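PDB 4PZC: 3-Hydroxyacyl-CoA dehydrogenase from Ralstonia eutropha H16, which catalyses the NAD+-dependent interconversion of (S)-3-hydroxyacyl-CoA, such as (S)-3-hydroxybutyryl-CoA, and the matching 3-oxoacyl-CoA. Local coordinates for residues 90-95 / 119-124; 115-120 / 139-144. One frame throughout, in Å; residues are numbered along the deposited sequence.

Contact 1. Residues 90-95 / 119-124; sequences ATENYD and SSISIT
Glu-92 and Ser-119 make the polar half of this contact. The backbone N of Ser-119 donates to Glu-92 OE2 at 3.3 Å. The approach is on the syn side of the carboxylate, 23° out of its plane, and the N-H...O angle is 144°. The hydroxyl OG of Ser-119 also lies 3.4 Å from Glu-92 OE2. The other oxygen, OE1, is hydrogen-bonded to Thr-118 OG1, so the carboxylate is held through both oxygens. The Glu-92 chain bends at chi2 (-79°), which turns the carboxylate toward the loop of Ser-119.

Ile-121 makes the remaining contacts. Its CG1 lies against the carboxylate, 3.5 Å from Glu-92 OE1, and the two side chains run past each other in opposite directions. Its CG2 makes the apolar touch, at the edge of the Tyr-94 ring and in the ring plane, 3.8 Å from Tyr-94 CD1. CG2 stands anti to the backbone N, on the side of Ile-121 that faces the tyrosine.

Glu-92 is an observed NAD+-binding residue, and Ser-119 is predicted to bind NAD+ and CoA. The contact brings together the loops that enter helices 94-107 and 123-127. Asn-93 and Ser-122 are the N-caps of these helices. Tyr-94 and Ile-121 both continue onto Leu-126 of helix 123-127.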
loop_
_atom_site.group_PDB
_atom_site.type_symbol
_atom_site.label_atom_id
_atom_site.label_comp_id
_atom_site.label_asym_id
_atom_site.label_seq_id
_atom_site.Cartn_x
_atom_site.Cartn_y
_atom_site.Cartn_z
ATOM N N ALA A 90 -11.946 -14.702 -21.274
ATOM C CA ALA A 90 -12.572 -14.035 -22.393
ATOM C C ALA A 90 -13.575 -13.019 -21.973
ATOM O O ALA A 90 -13.741 -12.041 -22.692
ATOM C CB ALA A 90 -13.224 -15.043 -23.301
ATOM N N THR A 91 -14.276 -13.239 -20.855
ATOM C CA THR A 91 -15.120 -12.169 -20.312
ATOM C C THR A 91 -15.400 -12.183 -18.811
ATOM O O THR A 91 -15.327 -13.208 -18.144
ATOM C CB THR A 91 -16.471 -12.084 -21.053
ATOM O OG1 THR A 91 -16.891 -10.712 -21.144
ATOM C CG2 THR A 91 -17.544 -12.926 -20.360
ATOM N N GLU A 92 -15.749 -10.997 -18.324
ATOM C CA GLU A 92 -16.247 -10.771 -16.972
ATOM C C GLU A 92 -17.772 -10.534 -16.906
ATOM O O GLU A 92 -18.275 -10.186 -15.843
ATOM C CB GLU A 92 -15.510 -9.587 -16.343
ATOM C CG GLU A 92 -14.022 -9.853 -16.162
ATOM C CD GLU A 92 -13.702 -10.708 -14.937
ATOM O OE1 GLU A 92 -14.601 -11.280 -14.276
ATOM O OE2 GLU A 92 -12.510 -10.796 -14.628
ATOM N N ASN A 93 -18.498 -10.712 -18.018
ATOM C CA ASN A 93 -19.952 -10.876 -17.948
ATOM C C ASN A 93 -20.301 -12.248 -17.383
ATOM O O ASN A 93 -19.796 -13.259 -17.879
ATOM C CB ASN A 93 -20.640 -10.721 -19.308
ATOM C CG ASN A 93 -22.168 -10.776 -19.192
ATOM O OD1 ASN A 93 -22.766 -11.859 -19.086
ATOM N ND2 ASN A 93 -22.805 -9.611 -19.179
ATOM N N TYR A 94 -21.197 -12.286 -16.391
ATOM C CA TYR A 94 -21.502 -13.528 -15.718
ATOM C C TYR A 94 -22.294 -14.480 -16.595
ATOM O O TYR A 94 -21.913 -15.643 -16.807
ATOM C CB TYR A 94 -22.263 -13.255 -14.432
ATOM C CG TYR A 94 -22.570 -14.517 -13.656
ATOM C CD1 TYR A 94 -21.579 -15.163 -12.911
ATOM C CD2 TYR A 94 -23.838 -15.083 -13.700
ATOM C CE1 TYR A 94 -21.858 -16.324 -12.214
ATOM C CE2 TYR A 94 -24.130 -16.236 -13.007
ATOM C CZ TYR A 94 -23.148 -16.851 -12.263
ATOM O OH TYR A 94 -23.472 -17.997 -11.589
ATOM N N ASP A 95 -23.409 -13.994 -17.110
ATOM C CA ASP A 95 -24.220 -14.838 -17.953
ATOM C C ASP A 95 -23.328 -15.409 -19.035
ATOM O O ASP A 95 -23.277 -16.632 -19.241
ATOM C CB ASP A 95 -25.390 -14.053 -18.528
ATOM C CG ASP A 95 -26.463 -13.771 -17.480
ATOM O OD1 ASP A 95 -26.615 -14.603 -16.566
ATOM O OD2 ASP A 95 -27.151 -12.729 -17.563
ATOM N N SER A 119 -11.415 -11.248 -11.571
ATOM C CA SER A 119 -11.099 -10.445 -10.387
ATOM C C SER A 119 -12.207 -10.481 -9.355
ATOM O O SER A 119 -11.949 -10.353 -8.161
ATOM C CB SER A 119 -10.879 -9.006 -10.784
ATOM O OG SER A 119 -11.447 -8.790 -12.041
ATOM N N SER A 120 -13.432 -10.680 -9.815
ATOM C CA SER A 120 -14.605 -10.413 -9.003
ATOM C C SER A 120 -15.566 -11.569 -8.848
ATOM O O SER A 120 -16.269 -11.625 -7.845
ATOM C CB SER A 120 -15.371 -9.218 -9.598
ATOM O OG SER A 120 -15.588 -9.374 -11.000
ATOM N N ILE A 121 -15.606 -12.486 -9.809
ATOM C CA ILE A 121 -16.697 -13.461 -9.882
ATOM C C ILE A 121 -16.486 -14.696 -8.972
ATOM O O ILE A 121 -15.382 -15.272 -8.901
ATOM C CB ILE A 121 -16.942 -13.920 -11.335
ATOM C CG1 ILE A 121 -17.115 -12.719 -12.308
ATOM C CG2 ILE A 121 -18.162 -14.834 -11.400
ATOM C CD1 ILE A 121 -18.481 -12.045 -12.300
ATOM N N SER A 122 -17.556 -15.109 -8.285
ATOM C CA SER A 122 -17.471 -16.237 -7.357
ATOM C C SER A 122 -17.098 -17.548 -8.053
ATOM O O SER A 122 -17.913 -18.168 -8.765
ATOM C CB SER A 122 -18.769 -16.442 -6.578
ATOM O OG SER A 122 -18.617 -17.538 -5.683
ATOM N N ILE A 123 -15.856 -17.958 -7.819
ATOM C CA ILE A 123 -15.343 -19.228 -8.308
ATOM C C ILE A 123 -16.288 -20.353 -7.956
ATOM O O ILE A 123 -16.564 -21.201 -8.797
ATOM C CB ILE A 123 -13.929 -19.523 -7.715
ATOM C CG1 ILE A 123 -12.912 -18.419 -8.154
ATOM C CG2 ILE A 123 -13.442 -20.938 -8.055
ATOM C CD1 ILE A 123 -12.950 -18.016 -9.626
ATOM N N THR A 124 -16.780 -20.362 -6.725
ATOM C CA THR A 124 -17.713 -21.391 -6.288
ATOM C C THR A 124 -19.016 -21.369 -7.025
ATOM O O THR A 124 -19.564 -22.415 -7.344
ATOM C CB THR A 124 -17.986 -21.265 -4.797
ATOM O OG1 THR A 124 -16.802 -21.659 -4.116
ATOM C CG2 THR A 124 -19.144 -22.153 -4.335
#

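Contact 2. Residues 115-120 / 139-144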
loop_
_atom_site.group_PDB
_atom_site.type_symbol
_atom_site.label_atom_id
_atom_site.label_comp_id
_atom_site.label_asym_id
_atom_site.label_seq_id
_atom_site.Cartn_x
_atom_site.Cartn_y
_atom_site.Cartn_z
ATOM N N ALA A 115 -10.236 -23.900 -15.660
ATOM C CA ALA A 115 -9.960 -22.758 -14.802
ATOM C C ALA A 115 -10.594 -21.542 -15.434
ATOM O O ALA A 115 -10.716 -21.487 -16.651
ATOM C CB ALA A 115 -8.467 -22.550 -14.663
ATOM N N SER A 116 -11.009 -20.579 -14.615
ATOM C CA SER A 116 -11.489 -19.279 -15.118
ATOM C C SER A 116 -10.763 -18.107 -14.480
ATOM O O SER A 116 -10.700 -18.002 -13.264
ATOM C CB SER A 116 -12.978 -19.108 -14.875
ATOM O OG SER A 116 -13.426 -17.939 -15.534
ATOM N N ASN A 117 -10.208 -17.233 -15.307
ATOM C CA ASN A 117 -9.559 -16.025 -14.832
ATOM C C ASN A 117 -10.616 -14.937 -14.549
ATOM O O ASN A 117 -11.522 -14.728 -15.355
ATOM C CB ASN A 117 -8.566 -15.550 -15.879
ATOM C CG ASN A 117 -7.898 -14.261 -15.498
ATOM O OD1 ASN A 117 -8.072 -13.236 -16.143
ATOM N ND2 ASN A 117 -7.155 -14.296 -14.432
ATOM N N THR A 118 -10.511 -14.272 -13.398
ATOM C CA THR A 118 -11.487 -13.250 -12.964
ATOM C C THR A 118 -10.933 -12.477 -11.763
ATOM O O THR A 118 -10.066 -12.982 -11.049
ATOM C CB THR A 118 -12.860 -13.875 -12.581
ATOM O OG1 THR A 118 -13.824 -12.853 -12.246
ATOM C CG2 THR A 118 -12.705 -14.840 -11.414
ATOM N N SER A 119 -11.415 -11.248 -11.571
ATOM C CA SER A 119 -11.099 -10.445 -10.387
ATOM C C SER A 119 -12.207 -10.481 -9.355
ATOM O O SER A 119 -11.949 -10.353 -8.161
ATOM C CB SER A 119 -10.879 -9.006 -10.784
ATOM O OG SER A 119 -11.447 -8.790 -12.041
ATOM N N SER A 120 -13.432 -10.680 -9.815
ATOM C CA SER A 120 -14.605 -10.413 -9.003
ATOM C C SER A 120 -15.566 -11.569 -8.848
ATOM O O SER A 120 -16.269 -11.625 -7.845
ATOM C CB SER A 120 -15.371 -9.218 -9.598
ATOM O OG SER A 120 -15.588 -9.374 -11.000
ATOM N N MET A 139 -8.326 -18.504 -11.382
ATOM C CA MET A 139 -7.040 -17.819 -11.430
ATOM C C MET A 139 -7.240 -16.326 -11.644
ATOM O O MET A 139 -8.220 -15.892 -12.237
ATOM C CB MET A 139 -6.177 -18.391 -12.532
ATOM C CG MET A 139 -6.130 -19.907 -12.484
ATOM S SD MET A 139 -5.421 -20.647 -13.963
ATOM C CE MET A 139 -3.678 -20.232 -13.775
ATOM N N HIS A 140 -6.317 -15.539 -11.123
ATOM C CA HIS A 140 -6.323 -14.116 -11.346
ATOM C C HIS A 140 -4.891 -13.775 -11.700
ATOM O O HIS A 140 -4.018 -13.744 -10.829
ATOM C CB HIS A 140 -6.828 -13.367 -10.096
ATOM C CG HIS A 140 -6.839 -11.869 -10.229
ATOM N ND1 HIS A 140 -7.516 -11.212 -11.232
ATOM C CD2 HIS A 140 -6.271 -10.902 -9.471
ATOM C CE1 HIS A 140 -7.341 -9.908 -11.105
ATOM N NE2 HIS A 140 -6.594 -9.693 -10.040
ATOM N N PHE A 141 -4.655 -13.583 -12.995
ATOM C CA PHE A 141 -3.379 -13.097 -13.520
ATOM C C PHE A 141 -3.342 -11.602 -13.480
ATOM O O PHE A 141 -4.395 -10.978 -13.364
ATOM C CB PHE A 141 -3.219 -13.518 -14.954
ATOM C CG PHE A 141 -2.929 -14.977 -15.116
ATOM C CD1 PHE A 141 -1.626 -15.435 -15.055
ATOM C CD2 PHE A 141 -3.955 -15.887 -15.336
ATOM C CE1 PHE A 141 -1.342 -16.777 -15.214
ATOM C CE2 PHE A 141 -3.677 -17.232 -15.497
ATOM C CZ PHE A 141 -2.368 -17.678 -15.440
ATOM N N PHE A 142 -2.151 -11.018 -13.594
ATOM C CA PHE A 142 -2.026 -9.557 -13.432
ATOM C C PHE A 142 -1.577 -8.741 -14.644
ATOM O O PHE A 142 -0.685 -9.119 -15.382
ATOM C CB PHE A 142 -1.220 -9.216 -12.195
ATOM C CG PHE A 142 -2.007 -9.361 -10.933
ATOM C CD1 PHE A 142 -2.758 -8.317 -10.466
ATOM C CD2 PHE A 142 -2.037 -10.557 -10.242
ATOM C CE1 PHE A 142 -3.489 -8.440 -9.296
ATOM C CE2 PHE A 142 -2.778 -10.694 -9.082
ATOM C CZ PHE A 142 -3.496 -9.627 -8.598
ATOM N N ASN A 143 -2.158 -7.548 -14.695
ATOM C CA ASN A 143 -2.592 -6.851 -15.907
ATOM C C ASN A 143 -1.665 -6.834 -17.116
ATOM O O ASN A 143 -2.168 -6.865 -18.256
ATOM C CB ASN A 143 -3.015 -5.418 -15.543
ATOM C CG ASN A 143 -4.172 -5.387 -14.561
ATOM O OD1 ASN A 143 -4.078 -5.906 -13.432
ATOM N ND2 ASN A 143 -5.274 -4.777 -14.983
ATOM N N PRO A 144 -0.335 -6.705 -16.881
ATOM C CA PRO A 144 0.715 -7.075 -17.864
ATOM C C PRO A 144 1.207 -8.522 -17.644
ATOM O O PRO A 144 2.186 -8.763 -16.939
ATOM C CB PRO A 144 1.825 -6.038 -17.614
ATOM C CG PRO A 144 1.299 -5.095 -16.570
ATOM C CD PRO A 144 0.203 -5.814 -15.840
#
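Asn-117 and Met-139 pair as a parallel bridge, with their CA atoms 4.6 Å apart. Met-139 N donates to Ser-116 O at 3.1 Å. Two donors grip Met-139 O. One is Thr-118 N at 3.0 Å. The other is Asn-117 ND2 at 2.9 Å, a weak bond with an angle of 127°. CG of Asn-117 is anti to its backbone N (chi1 177°), and ND2 reaches over the neighbouring strand to the edge of the Phe-141 ring, 3.7 Å from Phe-141 CD2.

His-140 packs against the loop after strand 113-117. Its ND1 is 3.1 Å from Thr-118 O, and its CE1 is 3.7 Å from Ser-119 CB. At the other end, Met-139 SD touches Ala-115 CB at 3.7 Å.

Further out, Thr-118 OG1 accepts from Ser-120 N in an ST turn and is hydrogen-bonded to Glu-92. Glu-152 of strand 150-155 pairs with the His-140 backbone, and Asn-190 touches the imidazole. His-140 is predicted to be important for catalysis. Main-chain bonds, helped weakly by the Asn-117 amide, fix the strand that carries it. This sets where its ring emerges beside the loop of Ser-119.

Contact 1 lies at the surface, whereas contact 2 is buried near the centre of the chain. Both belong to the NAD-binding Rossmann-type domain and share Ser-119 and Ser-120. Contact 2 joins the two parallel strands of the beta-alpha-beta unit 113-117, 123-127, 136-141. Contact 1 ties the loop leading into the helix of that unit to the loop and first turn of helix 94-107. A charged carboxylate and one ring-edge contact dominate contact 1; main-chain bonding dominates contact 2. Thr-118 joins them through its hydrogen bond to Glu-92, and Ile-123 packs on Thr-118. Together they place the NAD+ residue Glu-92 and the predicted catalytic His-140 around the same short loop.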